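Local coordinates for endo-beta-mannanase (Rhizomucor miehei, PDB 4QP0), which probably hydrolyses internal beta-1,4-mannosidic linkages in mannans, galactomannans and glucomannans as a secreted glycoside hydrolase of family 5, at residues N25-M30 and A322-A327; R53-N58 and I104-N109; M76-N81 and K143-H148; R88-I93 and V159-D164. One frame throughout, in Å; residues are numbered along the deposited sequence.

Contact 1 of 4, residues N25-M30 and A322-A327; sequences NAYYLM and AFWQIA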
loop_
_atom_site.group_PDB
_atom_site.type_symbol
_atom_site.label_atom_id
_atom_site.label_comp_id
_atom_site.label_asym_id
_atom_site.label_seq_id
_atom_site.Cartn_x
_atom_site.Cartn_y
_atom_site.Cartn_z
ATOM N N ASN A 25 2.344 4.516 -7.405
ATOM C CA ASN A 25 2.957 4.698 -6.095
ATOM C C ASN A 25 3.846 5.930 -6.073
ATOM O O ASN A 25 4.441 6.300 -7.098
ATOM C CB ASN A 25 3.787 3.480 -5.691
ATOM C CG ASN A 25 2.939 2.323 -5.208
ATOM O OD1 ASN A 25 2.810 2.095 -4.001
ATOM N ND2 ASN A 25 2.356 1.581 -6.147
ATOM N N ALA A 26 3.899 6.568 -4.903
ATOM C CA ALA A 26 4.814 7.667 -4.607
ATOM C C ALA A 26 4.969 7.751 -3.094
ATOM O O ALA A 26 4.517 8.710 -2.458
ATOM C CB ALA A 26 4.307 8.986 -5.181
ATOM N N TYR A 27 5.606 6.728 -2.528
ATOM C CA TYR A 27 5.858 6.633 -1.093
ATOM C C TYR A 27 6.477 7.916 -0.529
ATOM O O TYR A 27 6.279 8.253 0.647
ATOM C CB TYR A 27 6.780 5.437 -0.808
ATOM C CG TYR A 27 8.255 5.724 -1.012
ATOM C CD1 TYR A 27 9.049 6.163 0.050
ATOM C CD2 TYR A 27 8.857 5.568 -2.265
ATOM C CE1 TYR A 27 10.395 6.437 -0.129
ATOM C CE2 TYR A 27 10.209 5.834 -2.452
ATOM C CZ TYR A 27 10.973 6.270 -1.379
ATOM O OH TYR A 27 12.316 6.546 -1.536
ATOM N N TYR A 28 7.213 8.620 -1.391
ATOM C CA TYR A 28 8.059 9.752 -1.014
ATOM C C TYR A 28 7.311 11.082 -0.936
ATOM O O TYR A 28 7.940 12.144 -0.803
ATOM C CB TYR A 28 9.232 9.879 -2.003
ATOM C CG TYR A 28 8.789 10.058 -3.444
ATOM C CD1 TYR A 28 8.658 11.329 -4.002
ATOM C CD2 TYR A 28 8.483 8.956 -4.244
ATOM C CE1 TYR A 28 8.247 11.498 -5.314
ATOM C CE2 TYR A 28 8.066 9.121 -5.557
ATOM C CZ TYR A 28 7.953 10.390 -6.086
ATOM O OH TYR A 28 7.542 10.552 -7.383
ATOM N N LEU A 29 5.981 11.043 -1.031
ATOM C CA LEU A 29 5.194 12.273 -0.950
ATOM C C LEU A 29 5.392 12.982 0.391
ATOM O O LEU A 29 5.502 14.211 0.443
ATOM C CB LEU A 29 3.712 12.007 -1.234
ATOM C CG LEU A 29 3.297 12.116 -2.711
ATOM C CD1 LEU A 29 1.893 11.567 -2.939
ATOM C CD2 LEU A 29 3.398 13.552 -3.214
ATOM N N MET A 30 5.468 12.187 1.461
ATOM C CA MET A 30 5.688 12.691 2.815
ATOM C C MET A 30 6.987 13.497 3.029
ATOM O O MET A 30 7.125 14.186 4.035
ATOM C CB MET A 30 5.575 11.545 3.837
ATOM C CG MET A 30 6.607 10.438 3.697
ATOM S SD MET A 30 6.522 9.313 5.107
ATOM C CE MET A 30 7.767 8.105 4.657
ATOM N N ALA A 322 -1.655 -0.748 -9.638
ATOM C CA ALA A 322 -0.850 0.455 -9.434
ATOM C C ALA A 322 0.624 0.118 -9.588
ATOM O O ALA A 322 1.149 -0.761 -8.888
ATOM C CB ALA A 322 -1.124 1.065 -8.063
ATOM N N PHE A 323 1.282 0.804 -10.517
ATOM C CA PHE A 323 2.680 0.526 -10.810
ATOM C C PHE A 323 3.597 1.242 -9.850
ATOM O O PHE A 323 3.246 2.279 -9.282
ATOM C CB PHE A 323 3.048 0.891 -12.255
ATOM C CG PHE A 323 3.207 2.364 -12.497
ATOM C CD1 PHE A 323 4.425 2.992 -12.279
ATOM C CD2 PHE A 323 2.145 3.116 -12.968
ATOM C CE1 PHE A 323 4.573 4.349 -12.513
ATOM C CE2 PHE A 323 2.284 4.474 -13.213
ATOM C CZ PHE A 323 3.502 5.091 -12.984
ATOM N N TRP A 324 4.779 0.668 -9.691
ATOM C CA TRP A 324 5.822 1.259 -8.895
ATOM C C TRP A 324 6.945 1.606 -9.834
ATOM O O TRP A 324 7.516 0.713 -10.457
ATOM C CB TRP A 324 6.266 0.276 -7.814
ATOM C CG TRP A 324 7.396 0.772 -6.951
ATOM C CD1 TRP A 324 8.732 0.902 -7.306
ATOM C CD2 TRP A 324 7.337 1.197 -5.536
ATOM N NE1 TRP A 324 9.474 1.376 -6.254
ATOM C CE2 TRP A 324 8.696 1.580 -5.166
ATOM C CE3 TRP A 324 6.330 1.307 -4.587
ATOM C CZ2 TRP A 324 9.015 2.050 -3.890
ATOM C CZ3 TRP A 324 6.657 1.780 -3.308
ATOM C CH2 TRP A 324 7.969 2.136 -2.969
ATOM N N GLN A 325 7.281 2.890 -9.974
ATOM C CA GLN A 325 6.626 4.005 -9.281
ATOM C C GLN A 325 6.800 5.266 -10.108
ATOM O O GLN A 325 7.728 5.351 -10.913
ATOM C CB GLN A 325 7.236 4.224 -7.896
ATOM C CG GLN A 325 8.699 4.646 -7.907
ATOM C CD GLN A 325 9.252 4.814 -6.502
ATOM O OE1 GLN A 325 8.551 5.252 -5.589
ATOM N NE2 GLN A 325 10.517 4.472 -6.327
ATOM N N ILE A 326 5.922 6.245 -9.911
ATOM C CA ILE A 326 6.083 7.524 -10.603
ATOM C C ILE A 326 7.252 8.340 -10.026
ATOM O O ILE A 326 7.517 8.311 -8.820
ATOM C CB ILE A 326 4.768 8.346 -10.658
ATOM C CG1 ILE A 326 4.869 9.451 -11.732
ATOM C CG2 ILE A 326 4.397 8.894 -9.287
ATOM C CD1 ILE A 326 3.611 10.278 -11.914
ATOM N N ALA A 327 7.951 9.056 -10.900
ATOM C CA ALA A 327 9.159 9.774 -10.516
ATOM C C ALA A 327 9.046 11.276 -10.710
ATOM O O ALA A 327 9.037 11.763 -11.841
ATOM C CB ALA A 327 10.357 9.233 -11.283
HETATM O O HOH W 1 13.326 5.353 -4.554
#

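Contact 2 of 4, residues R53-N58 and I104-N109; sequences RTWLFN and IFTLNN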
loop_
_atom_site.group_PDB
_atom_site.type_symbol
_atom_site.label_atom_id
_atom_site.label_comp_id
_atom_site.label_asym_id
_atom_site.label_seq_id
_atom_site.Cartn_x
_atom_site.Cartn_y
_atom_site.Cartn_z
ATOM N N ARG A 53 -1.051 5.450 -4.266
ATOM C CA ARG A 53 -0.731 4.788 -3.021
ATOM C C ARG A 53 0.554 5.397 -2.487
ATOM O O ARG A 53 1.487 5.643 -3.250
ATOM C CB ARG A 53 -0.530 3.306 -3.277
ATOM C CG ARG A 53 -0.303 2.478 -2.030
ATOM C CD ARG A 53 -0.339 1.004 -2.374
ATOM N NE ARG A 53 0.137 0.188 -1.268
ATOM C CZ ARG A 53 1.405 -0.156 -1.075
ATOM N NH1 ARG A 53 2.348 0.243 -1.926
ATOM N NH2 ARG A 53 1.732 -0.903 -0.028
ATOM N N THR A 54 0.594 5.653 -1.183
ATOM C CA THR A 54 1.733 6.341 -0.570
ATOM C C THR A 54 1.825 6.099 0.940
ATOM O O THR A 54 0.866 5.655 1.565
ATOM C CB THR A 54 1.724 7.860 -0.886
ATOM O OG1 THR A 54 2.896 8.485 -0.342
ATOM C CG2 THR A 54 0.481 8.543 -0.331
ATOM N N TRP A 55 2.990 6.417 1.497
ATOM C CA TRP A 55 3.341 6.192 2.902
ATOM C C TRP A 55 2.688 7.174 3.840
ATOM O O TRP A 55 2.755 8.386 3.606
ATOM C CB TRP A 55 4.857 6.327 3.056
ATOM C CG TRP A 55 5.700 5.158 2.580
ATOM C CD1 TRP A 55 7.088 5.034 2.662
ATOM C CD2 TRP A 55 5.248 3.893 1.963
ATOM N NE1 TRP A 55 7.511 3.836 2.149
ATOM C CE2 TRP A 55 6.462 3.100 1.720
ATOM C CE3 TRP A 55 4.008 3.357 1.610
ATOM C CZ2 TRP A 55 6.416 1.841 1.128
ATOM C CZ3 TRP A 55 3.974 2.087 1.014
ATOM C CH2 TRP A 55 5.153 1.348 0.779
ATOM N N LEU A 56 2.065 6.665 4.909
ATOM C CA LEU A 56 1.578 7.506 6.018
ATOM C C LEU A 56 2.131 6.994 7.349
ATOM O O LEU A 56 1.418 6.898 8.352
ATOM C CB LEU A 56 0.046 7.577 6.070
ATOM C CG LEU A 56 -0.579 8.940 6.441
ATOM C CD1 LEU A 56 -2.074 8.822 6.688
ATOM C CD2 LEU A 56 0.083 9.599 7.644
ATOM N N PHE A 57 3.413 6.654 7.323
ATOM C CA PHE A 57 4.180 6.251 8.489
ATOM C C PHE A 57 5.567 6.847 8.282
ATOM O O PHE A 57 5.991 7.051 7.135
ATOM C CB PHE A 57 4.273 4.721 8.582
ATOM C CG PHE A 57 4.945 4.079 7.392
ATOM C CD1 PHE A 57 6.310 3.803 7.411
ATOM C CD2 PHE A 57 4.215 3.762 6.245
ATOM C CE1 PHE A 57 6.929 3.233 6.314
ATOM C CE2 PHE A 57 4.829 3.188 5.146
ATOM C CZ PHE A 57 6.186 2.932 5.176
ATOM N N ASN A 58 6.257 7.158 9.374
ATOM C CA ASN A 58 7.612 7.703 9.293
ATOM C C ASN A 58 8.188 7.803 10.695
ATOM O O ASN A 58 8.033 8.816 11.369
ATOM C CB ASN A 58 7.635 9.070 8.583
ATOM C CG ASN A 58 9.032 9.491 8.163
ATOM O OD1 ASN A 58 10.010 9.232 8.868
ATOM N ND2 ASN A 58 9.135 10.153 7.004
ATOM N N ILE A 104 -4.370 6.112 -1.251
ATOM C CA ILE A 104 -4.292 4.898 -0.430
ATOM C C ILE A 104 -3.146 5.070 0.567
ATOM O O ILE A 104 -1.979 5.042 0.189
ATOM C CB ILE A 104 -4.085 3.617 -1.279
ATOM C CG1 ILE A 104 -5.263 3.388 -2.243
ATOM C CG2 ILE A 104 -3.935 2.403 -0.389
ATOM C CD1 ILE A 104 -5.063 2.240 -3.210
ATOM N N PHE A 105 -3.485 5.273 1.834
ATOM C CA PHE A 105 -2.480 5.523 2.866
ATOM C C PHE A 105 -2.077 4.235 3.554
ATOM O O PHE A 105 -2.926 3.513 4.081
ATOM C CB PHE A 105 -2.998 6.517 3.914
ATOM C CG PHE A 105 -2.896 7.970 3.503
ATOM C CD1 PHE A 105 -1.695 8.508 3.038
ATOM C CD2 PHE A 105 -3.995 8.817 3.624
ATOM C CE1 PHE A 105 -1.607 9.849 2.672
ATOM C CE2 PHE A 105 -3.909 10.157 3.261
ATOM C CZ PHE A 105 -2.716 10.671 2.787
ATOM N N THR A 106 -0.779 3.946 3.549
ATOM C CA THR A 106 -0.248 2.768 4.230
ATOM C C THR A 106 0.274 3.210 5.596
ATOM O O THR A 106 1.032 4.174 5.696
ATOM C CB THR A 106 0.853 2.092 3.385
ATOM O OG1 THR A 106 0.366 1.874 2.051
ATOM C CG2 THR A 106 1.266 0.751 3.978
ATOM N N LEU A 107 -0.137 2.515 6.651
ATOM C CA LEU A 107 0.048 3.037 8.011
ATOM C C LEU A 107 1.294 2.557 8.755
ATOM O O LEU A 107 1.595 3.035 9.857
ATOM C CB LEU A 107 -1.205 2.772 8.849
ATOM C CG LEU A 107 -2.444 3.596 8.497
ATOM C CD1 LEU A 107 -3.688 2.952 9.076
ATOM C CD2 LEU A 107 -2.317 5.042 8.963
ATOM N N ASN A 108 2.011 1.617 8.151
ATOM C CA ASN A 108 3.200 1.014 8.744
ATOM C C ASN A 108 3.961 0.290 7.637
ATOM O O ASN A 108 3.485 0.224 6.497
ATOM C CB ASN A 108 2.802 0.038 9.857
ATOM C CG ASN A 108 3.835 -0.054 10.966
ATOM O OD1 ASN A 108 5.037 0.092 10.735
ATOM N ND2 ASN A 108 3.366 -0.312 12.185
ATOM N N ASN A 109 5.140 -0.236 7.962
ATOM C CA ASN A 109 5.984 -0.930 6.989
ATOM C C ASN A 109 6.636 -2.158 7.619
ATOM O O ASN A 109 7.057 -2.109 8.780
ATOM C CB ASN A 109 7.066 0.023 6.467
ATOM C CG ASN A 109 7.812 -0.525 5.264
ATOM O OD1 ASN A 109 7.362 -1.461 4.613
ATOM N ND2 ASN A 109 8.962 0.066 4.964
#

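Contact 3 of 4, residues M76-N81 and K143-H148; sequences MVINDN and KEYISH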
loop_
_atom_site.group_PDB
_atom_site.type_symbol
_atom_site.label_atom_id
_atom_site.label_comp_id
_atom_site.label_asym_id
_atom_site.label_seq_id
_atom_site.Cartn_x
_atom_site.Cartn_y
_atom_site.Cartn_z
ATOM N N MET A 76 6.026 6.573 22.995
ATOM C CA MET A 76 6.016 6.788 21.556
ATOM C C MET A 76 5.228 8.067 21.300
ATOM O O MET A 76 4.012 8.106 21.494
ATOM C CB MET A 76 5.394 5.596 20.820
ATOM C CG MET A 76 5.568 5.636 19.304
ATOM S SD MET A 76 7.278 5.566 18.723
ATOM C CE MET A 76 7.655 3.834 18.982
ATOM N N VAL A 77 5.937 9.112 20.883
ATOM C CA VAL A 77 5.315 10.419 20.653
ATOM C C VAL A 77 5.041 10.686 19.170
ATOM O O VAL A 77 5.761 10.184 18.296
ATOM C CB VAL A 77 6.117 11.576 21.301
ATOM C CG1 VAL A 77 6.214 11.367 22.806
ATOM C CG2 VAL A 77 7.501 11.714 20.684
ATOM N N ILE A 78 3.993 11.468 18.909
ATOM C CA ILE A 78 3.514 11.741 17.549
ATOM C C ILE A 78 3.735 13.209 17.178
ATOM O O ILE A 78 3.557 14.095 18.011
ATOM C CB ILE A 78 2.018 11.371 17.403
ATOM C CG1 ILE A 78 1.805 9.873 17.681
ATOM C CG2 ILE A 78 1.492 11.753 16.021
ATOM C CD1 ILE A 78 0.358 9.458 17.866
ATOM N N ASN A 79 4.102 13.454 15.921
ATOM C CA ASN A 79 4.449 14.794 15.440
ATOM C C ASN A 79 3.358 15.483 14.630
ATOM O O ASN A 79 3.160 15.178 13.450
ATOM C CB ASN A 79 5.740 14.735 14.619
ATOM C CG ASN A 79 6.252 16.109 14.225
ATOM O OD1 ASN A 79 5.899 17.120 14.842
ATOM N ND2 ASN A 79 7.098 16.154 13.192
ATOM N N ASP A 80 2.688 16.445 15.257
ATOM C CA ASP A 80 1.629 17.212 14.601
ATOM C C ASP A 80 2.144 18.467 13.896
ATOM O O ASP A 80 1.345 19.247 13.372
ATOM C CB ASP A 80 0.551 17.613 15.614
ATOM C CG ASP A 80 -0.208 16.416 16.186
ATOM O OD1 ASP A 80 -0.729 15.587 15.402
ATOM O OD2 ASP A 80 -0.301 16.326 17.429
ATOM N N ASN A 81 3.462 18.670 13.876
ATOM C CA ASN A 81 4.041 19.875 13.270
ATOM C C ASN A 81 3.629 20.084 11.810
ATOM O O ASN A 81 3.502 19.128 11.043
ATOM C CB ASN A 81 5.570 19.885 13.382
ATOM C CG ASN A 81 6.185 21.190 12.902
ATOM O OD1 ASN A 81 6.575 21.323 11.746
ATOM N ND2 ASN A 81 6.252 22.166 13.788
ATOM N N LYS A 143 -2.139 1.060 17.681
ATOM C CA LYS A 143 -3.529 1.492 17.790
ATOM C C LYS A 143 -3.655 2.995 18.045
ATOM O O LYS A 143 -4.311 3.708 17.273
ATOM C CB LYS A 143 -4.260 0.704 18.870
ATOM C CG LYS A 143 -4.718 -0.671 18.425
ATOM C CD LYS A 143 -5.345 -1.422 19.589
ATOM C CE LYS A 143 -5.890 -2.767 19.135
ATOM N NZ LYS A 143 -6.483 -3.527 20.269
ATOM N N GLU A 144 -3.013 3.482 19.104
ATOM C CA GLU A 144 -3.068 4.908 19.425
ATOM C C GLU A 144 -2.612 5.790 18.250
ATOM O O GLU A 144 -3.133 6.889 18.065
ATOM C CB GLU A 144 -2.320 5.236 20.729
ATOM C CG GLU A 144 -0.799 5.114 20.679
ATOM C CD GLU A 144 -0.105 5.461 21.997
ATOM O OE1 GLU A 144 1.134 5.263 22.092
ATOM O OE2 GLU A 144 -0.789 5.933 22.937
ATOM N N TYR A 145 -1.670 5.292 17.446
ATOM C CA TYR A 145 -1.229 5.997 16.240
ATOM C C TYR A 145 -2.343 6.024 15.200
ATOM O O TYR A 145 -2.646 7.084 14.634
ATOM C CB TYR A 145 0.036 5.368 15.654
ATOM C CG TYR A 145 0.527 6.035 14.381
ATOM C CD1 TYR A 145 1.120 7.298 14.418
ATOM C CD2 TYR A 145 0.396 5.408 13.141
ATOM C CE1 TYR A 145 1.580 7.914 13.264
ATOM C CE2 TYR A 145 0.846 6.023 11.971
ATOM C CZ TYR A 145 1.439 7.274 12.037
ATOM O OH TYR A 145 1.893 7.898 10.893
ATOM N N ILE A 146 -2.954 4.859 14.967
ATOM C CA ILE A 146 -4.070 4.722 14.032
ATOM C C ILE A 146 -5.198 5.672 14.423
ATOM O O ILE A 146 -5.675 6.441 13.590
ATOM C CB ILE A 146 -4.554 3.255 13.938
ATOM C CG1 ILE A 146 -3.586 2.447 13.080
ATOM C CG2 ILE A 146 -5.971 3.153 13.381
ATOM C CD1 ILE A 146 -3.745 0.948 13.221
ATOM N N SER A 147 -5.589 5.636 15.694
ATOM C CA SER A 147 -6.603 6.544 16.234
ATOM C C SER A 147 -6.271 8.000 15.949
ATOM O O SER A 147 -7.131 8.758 15.524
ATOM C CB SER A 147 -6.749 6.348 17.745
ATOM O OG SER A 147 -7.423 7.451 18.336
ATOM N N HIS A 148 -5.022 8.381 16.191
ATOM C CA HIS A 148 -4.573 9.749 15.993
ATOM C C HIS A 148 -4.686 10.164 14.549
ATOM O O HIS A 148 -5.173 11.256 14.243
ATOM C CB HIS A 148 -3.135 9.884 16.475
ATOM C CG HIS A 148 -2.638 11.302 16.520
ATOM N ND1 HIS A 148 -2.425 11.955 17.674
ATOM C CD2 HIS A 148 -2.321 12.190 15.500
ATOM C CE1 HIS A 148 -1.991 13.196 17.411
ATOM N NE2 HIS A 148 -1.932 13.341 16.078
#

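Contact 4 of 4, residues R88-I93 and V159-D164; sequences RIDYII and VKYKDD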
loop_
_atom_site.group_PDB
_atom_site.type_symbol
_atom_site.label_atom_id
_atom_site.label_comp_id
_atom_site.label_asym_id
_atom_site.label_seq_id
_atom_site.Cartn_x
_atom_site.Cartn_y
_atom_site.Cartn_z
ATOM N N ARG A 88 2.287 17.923 6.736
ATOM C CA ARG A 88 2.716 17.511 5.399
ATOM C C ARG A 88 1.680 16.590 4.736
ATOM O O ARG A 88 1.471 16.645 3.514
ATOM C CB ARG A 88 4.076 16.812 5.451
ATOM C CG ARG A 88 5.275 17.741 5.603
ATOM C CD ARG A 88 6.574 16.969 5.431
ATOM N NE ARG A 88 7.713 17.846 5.184
ATOM C CZ ARG A 88 8.150 18.207 3.977
ATOM N NH1 ARG A 88 7.554 17.765 2.871
ATOM N NH2 ARG A 88 9.197 19.015 3.873
ATOM N N ILE A 89 1.039 15.742 5.539
ATOM C CA ILE A 89 -0.021 14.874 5.026
ATOM C C ILE A 89 -1.243 15.721 4.667
ATOM O O ILE A 89 -1.818 15.545 3.588
ATOM C CB ILE A 89 -0.373 13.729 6.003
ATOM C CG1 ILE A 89 0.853 12.854 6.278
ATOM C CG2 ILE A 89 -1.515 12.876 5.465
ATOM C CD1 ILE A 89 1.494 12.228 5.051
ATOM N N ASP A 90 -1.601 16.659 5.556
ATOM C CA ASP A 90 -2.700 17.598 5.326
ATOM C C ASP A 90 -2.561 18.249 3.949
ATOM O O ASP A 90 -3.526 18.362 3.204
ATOM C CB ASP A 90 -2.732 18.693 6.409
ATOM C CG ASP A 90 -3.166 18.179 7.800
ATOM O OD1 ASP A 90 -3.473 16.981 7.987
ATOM O OD2 ASP A 90 -3.205 19.007 8.730
ATOM N N TYR A 91 -1.348 18.675 3.619
ATOM C CA TYR A 91 -1.094 19.331 2.348
ATOM C C TYR A 91 -1.236 18.360 1.182
ATOM O O TYR A 91 -1.746 18.727 0.121
ATOM C CB TYR A 91 0.275 20.015 2.346
ATOM C CG TYR A 91 0.554 20.776 1.066
ATOM C CD1 TYR A 91 -0.007 22.037 0.838
ATOM C CD2 TYR A 91 1.368 20.229 0.072
ATOM C CE1 TYR A 91 0.242 22.731 -0.342
ATOM C CE2 TYR A 91 1.621 20.915 -1.110
ATOM C CZ TYR A 91 1.062 22.160 -1.310
ATOM O OH TYR A 91 1.322 22.827 -2.483
ATOM N N ILE A 92 -0.798 17.119 1.384
ATOM C CA ILE A 92 -0.921 16.088 0.354
ATOM C C ILE A 92 -2.392 15.822 0.026
ATOM O O ILE A 92 -2.785 15.842 -1.147
ATOM C CB ILE A 92 -0.191 14.788 0.748
ATOM C CG1 ILE A 92 1.322 15.001 0.676
ATOM C CG2 ILE A 92 -0.593 13.639 -0.170
ATOM C CD1 ILE A 92 2.127 13.963 1.434
ATOM N N ILE A 93 -3.197 15.609 1.065
ATOM C CA ILE A 93 -4.636 15.373 0.912
ATOM C C ILE A 93 -5.317 16.527 0.184
ATOM O O ILE A 93 -6.271 16.312 -0.561
ATOM C CB ILE A 93 -5.334 15.174 2.275
ATOM C CG1 ILE A 93 -4.661 14.060 3.086
ATOM C CG2 ILE A 93 -6.816 14.858 2.091
ATOM C CD1 ILE A 93 -5.163 13.968 4.515
ATOM N N VAL A 159 -11.418 19.064 7.527
ATOM C CA VAL A 159 -12.018 17.735 7.410
ATOM C C VAL A 159 -11.177 16.693 8.152
ATOM O O VAL A 159 -9.966 16.586 7.927
ATOM C CB VAL A 159 -12.165 17.308 5.923
ATOM C CG1 VAL A 159 -13.023 16.057 5.814
ATOM C CG2 VAL A 159 -12.769 18.432 5.078
ATOM N N LYS A 160 -11.820 15.932 9.040
ATOM C CA LYS A 160 -11.155 14.824 9.724
ATOM C C LYS A 160 -10.779 13.781 8.678
ATOM O O LYS A 160 -11.505 13.608 7.696
ATOM C CB LYS A 160 -12.057 14.198 10.791
ATOM C CG LYS A 160 -12.442 15.134 11.927
ATOM C CD LYS A 160 -13.009 14.376 13.119
ATOM C CE LYS A 160 -13.623 15.333 14.128
ATOM N NZ LYS A 160 -14.125 14.626 15.340
ATOM N N TYR A 161 -9.647 13.104 8.883
ATOM C CA TYR A 161 -9.169 12.076 7.949
ATOM C C TYR A 161 -10.237 11.022 7.708
ATOM O O TYR A 161 -10.595 10.752 6.555
ATOM C CB TYR A 161 -7.886 11.424 8.462
ATOM C CG TYR A 161 -6.640 12.257 8.277
ATOM C CD1 TYR A 161 -6.713 13.643 8.076
ATOM C CD2 TYR A 161 -5.384 11.667 8.322
ATOM C CE1 TYR A 161 -5.571 14.408 7.908
ATOM C CE2 TYR A 161 -4.232 12.428 8.166
ATOM C CZ TYR A 161 -4.331 13.794 7.956
ATOM O OH TYR A 161 -3.185 14.541 7.793
ATOM N N LYS A 162 -10.770 10.465 8.795
ATOM C CA LYS A 162 -11.818 9.455 8.714
ATOM C C LYS A 162 -13.080 9.903 7.953
ATOM O O LYS A 162 -13.866 9.069 7.505
ATOM C CB LYS A 162 -12.185 8.953 10.108
ATOM C CG LYS A 162 -12.770 10.003 11.030
ATOM C CD LYS A 162 -12.900 9.448 12.439
ATOM C CE LYS A 162 -13.713 10.382 13.323
ATOM N NZ LYS A 162 -13.749 9.946 14.753
ATOM N N ASP A 163 -13.280 11.211 7.821
ATOM C CA ASP A 163 -14.450 11.725 7.116
ATOM C C ASP A 163 -14.090 12.255 5.727
ATOM O O ASP A 163 -14.946 12.794 5.031
ATOM C CB ASP A 163 -15.155 12.804 7.940
ATOM C CG ASP A 163 -15.682 12.278 9.272
ATOM O OD1 ASP A 163 -16.186 11.134 9.330
ATOM O OD2 ASP A 163 -15.597 13.025 10.268
ATOM N N ASP A 164 -12.835 12.073 5.321
ATOM C CA ASP A 164 -12.351 12.640 4.066
ATOM C C ASP A 164 -12.500 11.723 2.835
ATOM O O ASP A 164 -11.747 10.768 2.685
ATOM C CB ASP A 164 -10.898 13.105 4.212
ATOM C CG ASP A 164 -10.569 14.253 3.283
ATOM O OD1 ASP A 164 -11.144 14.307 2.175
ATOM O OD2 ASP A 164 -9.747 15.114 3.665
#

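Contact 1 of 4, residues N25-M30 and A322-A327
Tyr28 OH donates to Ile326 O at 2.7 Å, approaching 47° out of the carbonyl plane; the same hydroxyl also bonds to Val328 N. The two segments join through Ile326 N to Asn25 O, at 3.2 Å, and Phe323 O takes two weak bonds, from Asn25 N and Asn25 ND2. The amide oxygen, Asn25 OD1, bonds to Arg53. Asn25 CB rests 3.5 Å from Trp324 CE3; the peptide bond between Trp324 and Gln325 is cis, and Gln325 CD lies over one face of the indole. The planes of the Tyr27 ring and the six-membered ring of Trp324 are nearly parallel (5°), but the rings, slid apart, barely overlap, with Tyr27 CD2 3.6 Å from Trp324 CH2. Gln325 CG sits between its backbone N and carbonyl carbon (chi1 64°) with the chain extended beyond, which brings OE1 to the edges of both tyrosine rings, buried there without a hydrogen-bond partner. The contact joins neighbouring parallel strands at their C-terminal ends, where a TIM barrel of family 5 carries its active site.

Contact 2 of 4, residues R53-N58 and I104-N109
Arg53 and Ile104 open a parallel strand pairing in the TIM barrel, between strands 51-55 and 102-106. The arginine chain is extended from CG to NE and passes Ile104 CG2, bringing one face of its guanidinium over Thr106 OG1; this group is held by salt bridges to Glu171, Glu292 and Glu293, while Thr106 OG1 itself bonds to Glu171. Thr54 then forms the ladder in both directions, its N donating to Ile104 O at 3.0 Å and its O accepting from Thr106 N at 3.1 Å. Its CG2 lies alongside the Phe105 ring on the side of the sheet that meets the helices, and its OG1 bonds to Ala26 O. Trp55 turns to the other side with Arg53 and Thr106, and the hydroxyl of Thr106 sits at its indole edge. Leu56 N continues the ladder to Thr106 O at 2.8 Å, and Leu56 CD1 makes a CH-pi contact over the face of Phe105, 3.6 Å from the ring centroid. Beyond the strand, Phe57 has CG between its own N and carbonyl carbon (chi1 60°), which lays the ring against the loop after the second strand. Thr106 O is at its edge, Asn109 N stands over one face, and Asn109 CB packs 3.2 Å from Phe57 CE1.

Contact 3 of 4, residues M76-N81 and K143-H148
Asp80 and His148 meet through a short hydrogen bond, His148 NE2 to Asp80 OD1 at 2.6 Å. The carboxylate uses its syn lone pair and is nearly coplanar with the imidazole, 13° apart, so the acceptor sits in the ring plane; the negative charge would probably favour a protonated ring. Ile78 covers the same imidazole: its CG2 stands over the ring centre, 3.9 Å from the centroid, in a CH-pi contact, and its CD1 reaches His148 ND1 at 3.7 Å. Ile78 CD1 also lies at the edge of the Tyr145 ring, nearest its CD1. The histidine has CG opposite its backbone N (chi1 -171°), which carries the ring toward the aspartate. Just before Asp80, Asn79 OD1 accepts from Asn81 N in an Asx turn. Arg152 offers Asp80 OD1 a long, weak ion pair, and Leu86 packs on Ile78, Asp80 and His148. Strand residues 76-78, antiparallel to strand 67-70, run almost parallel (9°) to helix residues 143-148, axes 10.0 Å apart; Lys143, Ile146 and Ser147 meet helix 192-209.

Contact 4 of 4, residues R88-I93 and V159-D164
The Tyr161 ring takes Ile93 CD1 over one face, 3.7 Å from the centroid and offset toward the rim, and Asp90 OD1 at its edge, in plane. Tyr161 belongs to the 3-10 segment 161-163 in the loop from helix 136-151 to strand 167-171 of the TIM barrel; it packs against helix 87-98 and also touches Ile167 and Trp170, between the helical layer and the barrel sheet. The phenol OH donates to Asp90 OD1, with carboxylate and ring planes 77° apart; the modelled 2.5 Å between these two oxygens is very short and its exact value doubtful. Asp90 OD2 has partners of its own, a salt bridge to Arg152 and a bond from Ser155 N, so the aspartate ties the helix to the loop through both oxygens. Ile89 CG2 approaches the ring obliquely near the hydroxyl. Ile93 CG2 lies anti to the backbone N and CG1 beside it, so that the two branches go to different partners, CD1 to the ring and CG2 to Asp164, whose OD1 bonds to Thr166 and whose OD2 lies 3.3 Å from Ile93 CG2.

All four contacts belong to one TIM barrel, and contacts 3 and 4 lie on the same side of the chain's centre. Contacts 1 and 2, centres about 11 Å apart, both reach the barrel sheet and are joined by Asn25 with Arg53 and Ala26 with Thr54. Contacts 3 and 4 do not touch; the centre of each is about 13 Å from that of contact 2, through Tyr145 on Leu56 and Ile89 on Phe105. Contact 4 also meets contact 1, Arg88 at Met30 and Ile92 at Leu29. Contact 1 encloses the others along the chain, and the pairing of strand 17-25, the barrel's first, with the last, 320-323, closes the wall. The segments of contacts 2, 3 and 4 alternate.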